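Local coordinates for regulatory protein SdiA (PDB 4LFU) that acts as a LuxR-type quorum-sensing receptor and transcription factor, binding acyl-homoserine lactone autoinducers and activating transcription of the ftsQAZ cell-division genes, at residues L77-V82 with A103-E108. Residues are numbered along the deposited sequence; the frame is centred on the assembly and turned at random.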
loop_
_atom_site.group_PDB
_atom_site.type_symbol
_atom_site.label_atom_id
_atom_site.label_comp_id
_atom_site.label_asym_id
_atom_site.label_seq_id
_atom_site.Cartn_x
_atom_site.Cartn_y
_atom_site.Cartn_z
ATOM N N LEU A 77 5.965 -22.319 5.891
ATOM C CA LEU A 77 5.344 -21.042 5.477
ATOM C C LEU A 77 4.299 -20.592 6.502
ATOM O O LEU A 77 4.216 -19.401 6.834
ATOM C CB LEU A 77 4.751 -21.140 4.052
ATOM C CG LEU A 77 3.947 -19.946 3.501
ATOM C CD1 LEU A 77 4.826 -18.690 3.352
ATOM C CD2 LEU A 77 3.253 -20.306 2.160
ATOM N N ALA A 78 3.551 -21.569 7.022
ATOM C CA ALA A 78 2.557 -21.363 8.099
ATOM C C ALA A 78 3.105 -20.737 9.392
ATOM O O ALA A 78 2.380 -20.007 10.080
ATOM C CB ALA A 78 1.834 -22.685 8.440
ATOM N N ILE A 79 4.361 -21.035 9.730
ATOM C CA ILE A 79 4.980 -20.519 10.967
ATOM C C ILE A 79 6.053 -19.437 10.744
ATOM O O ILE A 79 6.578 -18.878 11.704
ATOM C CB ILE A 79 5.578 -21.685 11.817
ATOM C CG1 ILE A 79 6.776 -22.353 11.095
ATOM C CG2 ILE A 79 4.476 -22.674 12.161
ATOM C CD1 ILE A 79 7.345 -23.615 11.793
ATOM N N ASP A 80 6.388 -19.152 9.485
ATOM C CA ASP A 80 7.535 -18.289 9.170
ATOM C C ASP A 80 7.298 -16.827 9.567
ATOM O O ASP A 80 6.536 -16.121 8.910
ATOM C CB ASP A 80 7.928 -18.407 7.707
ATOM C CG ASP A 80 9.238 -17.718 7.393
ATOM O OD1 ASP A 80 9.709 -17.821 6.240
ATOM O OD2 ASP A 80 9.811 -17.068 8.282
ATOM N N PRO A 81 8.000 -16.363 10.625
ATOM C CA PRO A 81 7.726 -15.048 11.221
ATOM C C PRO A 81 8.288 -13.894 10.396
ATOM O O PRO A 81 7.906 -12.734 10.580
ATOM C CB PRO A 81 8.431 -15.132 12.576
ATOM C CG PRO A 81 9.519 -16.166 12.386
ATOM C CD PRO A 81 9.123 -17.064 11.286
ATOM N N VAL A 82 9.182 -14.233 9.482
ATOM C CA VAL A 82 9.881 -13.280 8.632
ATOM C C VAL A 82 8.938 -12.730 7.530
ATOM O O VAL A 82 9.249 -11.732 6.870
ATOM C CB VAL A 82 11.185 -13.985 8.116
ATOM C CG1 VAL A 82 11.613 -13.549 6.752
ATOM C CG2 VAL A 82 12.300 -13.872 9.173
ATOM N N ALA A 103 8.261 -20.521 16.043
ATOM C CA ALA A 103 8.668 -21.155 14.777
ATOM C C ALA A 103 9.925 -22.003 14.965
ATOM O O ALA A 103 10.805 -22.048 14.103
ATOM C CB ALA A 103 8.892 -20.093 13.708
ATOM N N GLN A 104 10.001 -22.674 16.104
ATOM C CA GLN A 104 11.193 -23.445 16.507
ATOM C C GLN A 104 11.650 -24.540 15.519
ATOM O O GLN A 104 12.858 -24.676 15.305
ATOM C CB GLN A 104 11.019 -23.995 17.927
ATOM C CG GLN A 104 10.825 -22.872 18.959
ATOM C CD GLN A 104 10.483 -23.373 20.352
ATOM O OE1 GLN A 104 11.023 -24.373 20.824
ATOM N NE2 GLN A 104 9.589 -22.663 21.022
ATOM N N PRO A 105 10.705 -25.291 14.882
ATOM C CA PRO A 105 11.154 -26.209 13.826
ATOM C C PRO A 105 11.916 -25.522 12.698
ATOM O O PRO A 105 12.875 -26.087 12.188
ATOM C CB PRO A 105 9.836 -26.808 13.296
ATOM C CG PRO A 105 8.917 -26.740 14.450
ATOM C CD PRO A 105 9.239 -25.401 15.072
ATOM N N LEU A 106 11.511 -24.305 12.337
ATOM C CA LEU A 106 12.164 -23.547 11.256
ATOM C C LEU A 106 13.567 -23.094 11.667
ATOM O O LEU A 106 14.525 -23.219 10.902
ATOM C CB LEU A 106 11.313 -22.312 10.874
ATOM C CG LEU A 106 11.371 -21.649 9.486
ATOM C CD1 LEU A 106 10.995 -20.160 9.592
ATOM C CD2 LEU A 106 12.689 -21.825 8.739
ATOM N N TRP A 107 13.656 -22.537 12.867
ATOM C CA TRP A 107 14.904 -22.039 13.452
ATOM C C TRP A 107 15.914 -23.186 13.604
ATOM O O TRP A 107 17.084 -23.018 13.277
ATOM C CB TRP A 107 14.569 -21.354 14.789
ATOM C CG TRP A 107 15.720 -20.793 15.655
ATOM C CD1 TRP A 107 16.262 -19.527 15.599
ATOM C CD2 TRP A 107 16.398 -21.467 16.734
ATOM N NE1 TRP A 107 17.240 -19.381 16.556
ATOM C CE2 TRP A 107 17.358 -20.556 17.260
ATOM C CE3 TRP A 107 16.300 -22.751 17.296
ATOM C CZ2 TRP A 107 18.209 -20.888 18.339
ATOM C CZ3 TRP A 107 17.160 -23.090 18.359
ATOM C CH2 TRP A 107 18.100 -22.154 18.864
ATOM N N GLU A 108 15.444 -24.356 14.060
ATOM C CA GLU A 108 16.306 -25.547 14.234
ATOM C C GLU A 108 16.800 -26.111 12.924
ATOM O O GLU A 108 17.985 -26.364 12.778
ATOM C CB GLU A 108 15.598 -26.657 15.038
ATOM C CG GLU A 108 15.401 -26.299 16.515
ATOM C CD GLU A 108 14.748 -27.397 17.331
ATOM O OE1 GLU A 108 14.758 -28.592 16.897
ATOM O OE2 GLU A 108 14.232 -27.054 18.427
#
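Ile-79 lays its side chain against the first turn of helix 104-112, where Ala-103, Pro-105 and Leu-106 receive it. With chi1 at 67°, CG1 lies between the backbone N and the carbonyl carbon, and the extended chi2 then carries CD1 to the helix start, 4.1 Å from Ala-103 CA and 4.2 Å from Pro-105 CD. Its CB and CG1 both rest against the methyl of Ala-103, the N-cap residue. That methyl also sits 3.3 Å from Ile-79 O and 3.9 Å from Pro-81 CD, and nothing much larger would fit so close to loop backbone and proline ring. Proline is at home at Pro-105, in the first turn, where a backbone N-H is not needed for the helical bonding pattern.

Leu-106, about one turn on from Ala-103, continues the apolar surface; branched Ile-79 and Leu-106 cover loop and helix with carbon. CD1 of Leu-106 faces Pro-81 CD, at 4.0 Å, and the neighbouring carboxylate of Asp-80, whose OD2 is 3.6 Å away. The oxygens of Asp-80 have other partners: OD2 accepts from Val-82 N (3.1 Å), met from above the carboxylate plane, while OD1 bonds to Tyr-71 and a tetraethylene glycol probably from the crystallisation liquor. Van der Waals contact joins the loop after helix 65-73 to the start of helix 104-112 within the autoinducer-binding domain, and aspartate's short side chain, reaching the N-H two residues on, makes an Asx turn there.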